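Sensor protein kinase WalK (Staphylococcus aureus, PDB 4YWZ) is an essential membrane histidine kinase of the WalKR two-component system, whose extracellular Cache-type receptor domain probably senses an external signal. Local coordinates at residues A[18-30]-A[46-59]. The protein carries 1 engineered substitution. Numbering follows the deposited sequence.
Engineered in segment 46-59: M56 (natural residue Arg).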
loop_
_atom_site.group_PDB
_atom_site.type_symbol
_atom_site.label_atom_id
_atom_site.label_comp_id
_atom_site.label_asym_id
_atom_site.label_seq_id
_atom_site.Cartn_x
_atom_site.Cartn_y
_atom_site.Cartn_z
ATOM N N ASN A 18 -2.796 -6.514 3.644
ATOM C CA ASN A 18 -3.670 -5.533 3.138
ATOM C C ASN A 18 -4.775 -5.975 2.106
ATOM O O ASN A 18 -5.986 -5.676 2.223
ATOM C CB ASN A 18 -2.779 -4.473 2.600
ATOM C CG ASN A 18 -3.421 -3.124 2.556
ATOM O OD1 ASN A 18 -3.806 -2.532 3.617
ATOM N ND2 ASN A 18 -3.618 -2.641 1.355
ATOM N N ILE A 19 -4.347 -6.685 1.077
ATOM C CA ILE A 19 -5.228 -7.272 0.085
ATOM C C ILE A 19 -6.219 -8.210 0.845
ATOM O O ILE A 19 -7.397 -8.204 0.523
ATOM C CB ILE A 19 -4.465 -8.056 -0.957
ATOM C CG1 ILE A 19 -3.572 -7.169 -1.871
ATOM C CG2 ILE A 19 -5.398 -8.878 -1.821
ATOM C CD1 ILE A 19 -4.254 -6.015 -2.499
ATOM N N THR A 20 -5.695 -9.078 1.679
ATOM C CA THR A 20 -6.568 -10.062 2.359
ATOM C C THR A 20 -7.644 -9.417 3.260
ATOM O O THR A 20 -8.789 -9.894 3.323
ATOM C CB THR A 20 -5.816 -11.104 3.173
ATOM O OG1 THR A 20 -5.160 -10.503 4.265
ATOM C CG2 THR A 20 -4.737 -11.771 2.380
ATOM N N GLN A 21 -7.283 -8.330 3.966
ATOM C CA GLN A 21 -8.260 -7.652 4.823
ATOM C C GLN A 21 -9.312 -6.972 3.915
ATOM O O GLN A 21 -10.509 -6.985 4.231
ATOM C CB GLN A 21 -7.532 -6.691 5.757
ATOM C CG GLN A 21 -6.734 -7.369 6.810
ATOM C CD GLN A 21 -5.901 -6.416 7.654
ATOM O OE1 GLN A 21 -5.453 -5.437 7.147
ATOM N NE2 GLN A 21 -5.679 -6.740 8.919
ATOM N N TYR A 22 -8.921 -6.318 2.779
ATOM C CA TYR A 22 -9.912 -5.787 1.856
ATOM C C TYR A 22 -10.830 -6.897 1.303
ATOM O O TYR A 22 -12.085 -6.734 1.168
ATOM C CB TYR A 22 -9.283 -5.054 0.685
ATOM C CG TYR A 22 -9.057 -3.594 0.932
ATOM C CD1 TYR A 22 -10.107 -2.686 0.907
ATOM C CD2 TYR A 22 -7.745 -3.082 1.086
ATOM C CE1 TYR A 22 -9.893 -1.297 1.214
ATOM C CE2 TYR A 22 -7.519 -1.722 1.315
ATOM C CZ TYR A 22 -8.596 -0.821 1.370
ATOM O OH TYR A 22 -8.337 0.567 1.618
ATOM N N ALA A 23 -10.196 -8.020 0.890
ATOM C CA ALA A 23 -10.951 -9.056 0.217
ATOM C C ALA A 23 -12.000 -9.649 1.213
ATOM O O ALA A 23 -13.050 -10.031 0.802
ATOM C CB ALA A 23 -10.028 -10.155 -0.233
ATOM N N LYS A 24 -11.636 -9.743 2.467
ATOM C CA LYS A 24 -12.547 -10.304 3.501
ATOM C C LYS A 24 -13.770 -9.418 3.589
ATOM O O LYS A 24 -14.882 -9.877 3.692
ATOM C CB LYS A 24 -11.886 -10.438 4.842
ATOM C CG LYS A 24 -12.834 -11.068 5.902
ATOM C CD LYS A 24 -13.566 -12.331 5.463
ATOM C CE LYS A 24 -14.231 -13.033 6.675
ATOM N NZ LYS A 24 -14.748 -14.331 6.162
ATOM N N GLN A 25 -13.594 -8.117 3.587
ATOM C CA GLN A 25 -14.732 -7.269 3.662
ATOM C C GLN A 25 -15.595 -7.327 2.415
ATOM O O GLN A 25 -16.818 -7.259 2.500
ATOM C CB GLN A 25 -14.242 -5.792 4.022
ATOM C CG GLN A 25 -15.412 -4.963 4.489
ATOM C CD GLN A 25 -15.902 -5.387 5.824
ATOM O OE1 GLN A 25 -15.104 -5.698 6.706
ATOM N NE2 GLN A 25 -17.194 -5.606 5.915
ATOM N N LEU A 26 -15.021 -7.490 1.209
ATOM C CA LEU A 26 -15.805 -7.721 0.047
ATOM C C LEU A 26 -16.639 -9.025 0.185
ATOM O O LEU A 26 -17.815 -9.054 -0.212
ATOM C CB LEU A 26 -14.900 -7.821 -1.182
ATOM C CG LEU A 26 -15.495 -8.151 -2.544
ATOM C CD1 LEU A 26 -16.631 -7.272 -2.881
ATOM C CD2 LEU A 26 -14.415 -8.142 -3.662
ATOM N N GLU A 27 -15.978 -10.040 0.703
ATOM C CA GLU A 27 -16.656 -11.364 0.842
ATOM C C GLU A 27 -17.868 -11.224 1.778
ATOM O O GLU A 27 -19.001 -11.691 1.457
ATOM C CB GLU A 27 -15.698 -12.387 1.365
ATOM C CG GLU A 27 -16.290 -13.802 1.523
ATOM C CD GLU A 27 -16.912 -14.182 2.832
ATOM O OE1 GLU A 27 -16.577 -13.533 3.855
ATOM O OE2 GLU A 27 -17.833 -15.150 2.810
ATOM N N ILE A 28 -17.651 -10.512 2.880
ATOM C CA ILE A 28 -18.737 -10.261 3.876
ATOM C C ILE A 28 -19.843 -9.450 3.255
ATOM O O ILE A 28 -21.074 -9.711 3.413
ATOM C CB ILE A 28 -18.180 -9.560 5.150
ATOM C CG1 ILE A 28 -17.296 -10.501 5.956
ATOM C CG2 ILE A 28 -19.362 -8.951 5.954
ATOM C CD1 ILE A 28 -16.478 -9.798 7.029
ATOM N N SER A 29 -19.494 -8.444 2.454
ATOM C CA SER A 29 -20.467 -7.666 1.741
ATOM C C SER A 29 -21.358 -8.447 0.782
ATOM O O SER A 29 -22.563 -8.213 0.740
ATOM C CB SER A 29 -19.819 -6.422 0.962
ATOM O OG SER A 29 -19.016 -5.672 1.923
ATOM N N ILE A 30 -20.772 -9.346 -0.017
ATOM C CA ILE A 30 -21.458 -10.141 -0.925
ATOM C C ILE A 30 -22.381 -11.118 -0.139
ATOM O O ILE A 30 -23.572 -11.282 -0.511
ATOM C CB ILE A 30 -20.472 -10.918 -1.887
ATOM C CG1 ILE A 30 -19.809 -9.921 -2.837
ATOM C CG2 ILE A 30 -21.248 -11.959 -2.673
ATOM C CD1 ILE A 30 -18.729 -10.610 -3.683
ATOM N N ILE A 46 -23.476 -7.746 -7.344
ATOM C CA ILE A 46 -22.079 -8.208 -7.181
ATOM C C ILE A 46 -21.132 -7.272 -7.960
ATOM O O ILE A 46 -20.053 -6.891 -7.459
ATOM C CB ILE A 46 -21.918 -9.675 -7.615
ATOM C CG1 ILE A 46 -22.619 -10.595 -6.617
ATOM C CG2 ILE A 46 -20.476 -10.134 -7.706
ATOM C CD1 ILE A 46 -22.746 -12.015 -7.109
ATOM N N GLN A 47 -21.565 -6.880 -9.139
ATOM C CA GLN A 47 -20.686 -6.085 -10.023
ATOM C C GLN A 47 -20.258 -4.778 -9.409
ATOM O O GLN A 47 -19.063 -4.422 -9.462
ATOM C CB GLN A 47 -21.358 -5.851 -11.370
ATOM C CG GLN A 47 -20.514 -4.988 -12.303
ATOM C CD GLN A 47 -19.374 -5.792 -12.894
ATOM O OE1 GLN A 47 -19.606 -6.769 -13.593
ATOM N NE2 GLN A 47 -18.137 -5.400 -12.593
ATOM N N ASN A 48 -21.173 -4.038 -8.771
ATOM C CA ASN A 48 -20.792 -2.793 -8.165
ATOM C C ASN A 48 -19.825 -3.007 -7.030
ATOM O O ASN A 48 -18.882 -2.220 -6.865
ATOM C CB ASN A 48 -22.064 -2.093 -7.621
ATOM C CG ASN A 48 -21.756 -0.887 -6.797
ATOM O OD1 ASN A 48 -21.315 0.143 -7.338
ATOM N ND2 ASN A 48 -21.902 -1.015 -5.445
ATOM N N LEU A 49 -20.030 -4.068 -6.207
ATOM C CA LEU A 49 -19.121 -4.252 -5.117
ATOM C C LEU A 49 -17.721 -4.531 -5.700
ATOM O O LEU A 49 -16.714 -4.070 -5.147
ATOM C CB LEU A 49 -19.609 -5.409 -4.224
ATOM C CG LEU A 49 -20.738 -4.963 -3.253
ATOM C CD1 LEU A 49 -21.358 -6.307 -2.779
ATOM C CD2 LEU A 49 -20.241 -4.150 -2.144
ATOM N N LEU A 50 -17.672 -5.410 -6.692
ATOM C CA LEU A 50 -16.418 -5.787 -7.251
ATOM C C LEU A 50 -15.687 -4.562 -7.734
ATOM O O LEU A 50 -14.513 -4.347 -7.427
ATOM C CB LEU A 50 -16.560 -6.701 -8.432
ATOM C CG LEU A 50 -16.478 -8.194 -8.248
ATOM C CD1 LEU A 50 -16.752 -8.880 -6.913
ATOM C CD2 LEU A 50 -16.917 -8.974 -9.489
ATOM N N SER A 51 -16.407 -3.775 -8.452
ATOM C CA SER A 51 -15.803 -2.522 -9.020
ATOM C C SER A 51 -15.316 -1.500 -8.012
ATOM O O SER A 51 -14.221 -0.897 -8.248
ATOM C CB SER A 51 -16.827 -1.898 -9.966
ATOM O OG SER A 51 -16.845 -2.702 -11.145
ATOM N N GLU A 52 -16.040 -1.305 -6.900
ATOM C CA GLU A 52 -15.607 -0.410 -5.823
ATOM C C GLU A 52 -14.304 -0.859 -5.266
ATOM O O GLU A 52 -13.385 -0.085 -5.028
ATOM C CB GLU A 52 -16.602 -0.402 -4.699
ATOM C CG GLU A 52 -17.879 0.348 -5.013
ATOM C CD GLU A 52 -18.952 0.196 -3.936
ATOM O OE1 GLU A 52 -18.763 -0.533 -2.937
ATOM O OE2 GLU A 52 -19.982 0.886 -4.074
ATOM N N TYR A 53 -14.196 -2.162 -4.966
ATOM C CA TYR A 53 -13.005 -2.693 -4.433
ATOM C C TYR A 53 -11.756 -2.632 -5.365
ATOM O O TYR A 53 -10.593 -2.474 -4.840
ATOM C CB TYR A 53 -13.256 -4.133 -3.852
ATOM C CG TYR A 53 -13.950 -4.104 -2.503
ATOM C CD1 TYR A 53 -13.257 -4.354 -1.360
ATOM C CD2 TYR A 53 -15.277 -3.852 -2.395
ATOM C CE1 TYR A 53 -13.857 -4.284 -0.097
ATOM C CE2 TYR A 53 -15.873 -3.768 -1.151
ATOM C CZ TYR A 53 -15.162 -4.044 -0.043
ATOM O OH TYR A 53 -15.791 -4.011 1.182
ATOM N N ALA A 54 -12.011 -2.821 -6.648
ATOM C CA ALA A 54 -10.924 -2.925 -7.613
ATOM C C ALA A 54 -10.356 -1.544 -7.897
ATOM O O ALA A 54 -9.292 -1.446 -8.504
ATOM C CB ALA A 54 -11.352 -3.591 -8.910
ATOM N N ASN A 55 -11.024 -0.526 -7.411
ATOM C CA ASN A 55 -10.455 0.844 -7.549
ATOM C C ASN A 55 -9.180 1.014 -6.789
ATOM O O ASN A 55 -8.427 1.961 -7.044
ATOM C CB ASN A 55 -11.452 1.853 -6.986
ATOM C CG ASN A 55 -11.203 3.228 -7.500
ATOM O OD1 ASN A 55 -10.852 4.140 -6.737
ATOM N ND2 ASN A 55 -11.353 3.390 -8.827
HETATM N N MSE A 56 -8.920 0.170 -5.785
HETATM C CA MSE A 56 -7.722 0.291 -5.022
HETATM C C MSE A 56 -6.548 0.169 -6.005
HETATM O O MSE A 56 -6.596 -0.623 -6.975
HETATM C CB MSE A 56 -7.754 -0.775 -3.945
HETATM C CG MSE A 56 -6.451 -1.151 -3.355
HETATM SE SE MSE A 56 -7.062 -2.619 -2.200
HETATM C CE MSE A 56 -5.324 -2.580 -1.459
ATOM N N GLN A 57 -5.499 0.969 -5.768
ATOM C CA GLN A 57 -4.336 0.956 -6.698
ATOM C C GLN A 57 -3.656 -0.437 -6.806
ATOM O O GLN A 57 -3.151 -0.778 -7.847
ATOM C CB GLN A 57 -3.262 2.009 -6.357
ATOM C CG GLN A 57 -3.769 3.274 -5.633
ATOM C CD GLN A 57 -2.610 4.086 -4.935
ATOM O OE1 GLN A 57 -2.677 4.390 -3.742
ATOM N NE2 GLN A 57 -1.546 4.398 -5.690
ATOM N N GLU A 58 -3.589 -1.140 -5.721
ATOM C CA GLU A 58 -2.874 -2.418 -5.672
ATOM C C GLU A 58 -3.635 -3.584 -6.348
ATOM O O GLU A 58 -3.055 -4.656 -6.467
ATOM C CB GLU A 58 -2.539 -2.773 -4.240
ATOM C CG GLU A 58 -1.641 -1.743 -3.490
ATOM C CD GLU A 58 -2.376 -0.664 -2.662
ATOM O OE1 GLU A 58 -3.500 -0.189 -3.061
ATOM O OE2 GLU A 58 -1.784 -0.271 -1.595
ATOM N N ILE A 59 -4.941 -3.412 -6.675
ATOM C CA ILE A 59 -5.698 -4.510 -7.310
ATOM C C ILE A 59 -5.744 -4.318 -8.813
ATOM O O ILE A 59 -6.136 -3.224 -9.344
ATOM C CB ILE A 59 -7.077 -4.596 -6.689
ATOM C CG1 ILE A 59 -6.894 -5.174 -5.274
ATOM C CG2 ILE A 59 -7.973 -5.530 -7.565
ATOM C CD1 ILE A 59 -8.134 -5.457 -4.515
HETATM O O HOH W 1 -17.995 -2.713 1.462
#
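Y53 enters helix 18-30 as a knob into a hole lined by Y22, Q25, L26 and S29; L26 CB lies over the centre of its ring, a CH-pi contact of 3.8 Å to the centroid. With CG anti to its carbonyl carbon (chi1 -77°), the Y53 ring reaches across to the backbone of the facing helix. Its CE1 meets the Y22 ring at the edge, 4.2 Å from Y22 CD1. The engineered selenomethionine M56, its chain extended, covers one face of Y22 in a Met-aromatic contact, SE 3.8 Å from the centroid and offset toward the rim.

Aliphatic packing continues at both ends: I19 CD1 meets M56 CE and I59 CG1, while L49 CD1 lies 3.9 Å from I30 CG1 and L50 CD1 approaches both L26 and I30. The polar link is indirect: one water accepts from Y53 OH at 2.6 Å and donates to S29 OG.

The two helices run nearly antiparallel, 10.5 Å apart at the segment axes, against the antiparallel sheet of the Cache-type domain. L26, L50 and Y53 share I62 of strand 59-66, and L11 of the second subunit packs on N18 and Y22.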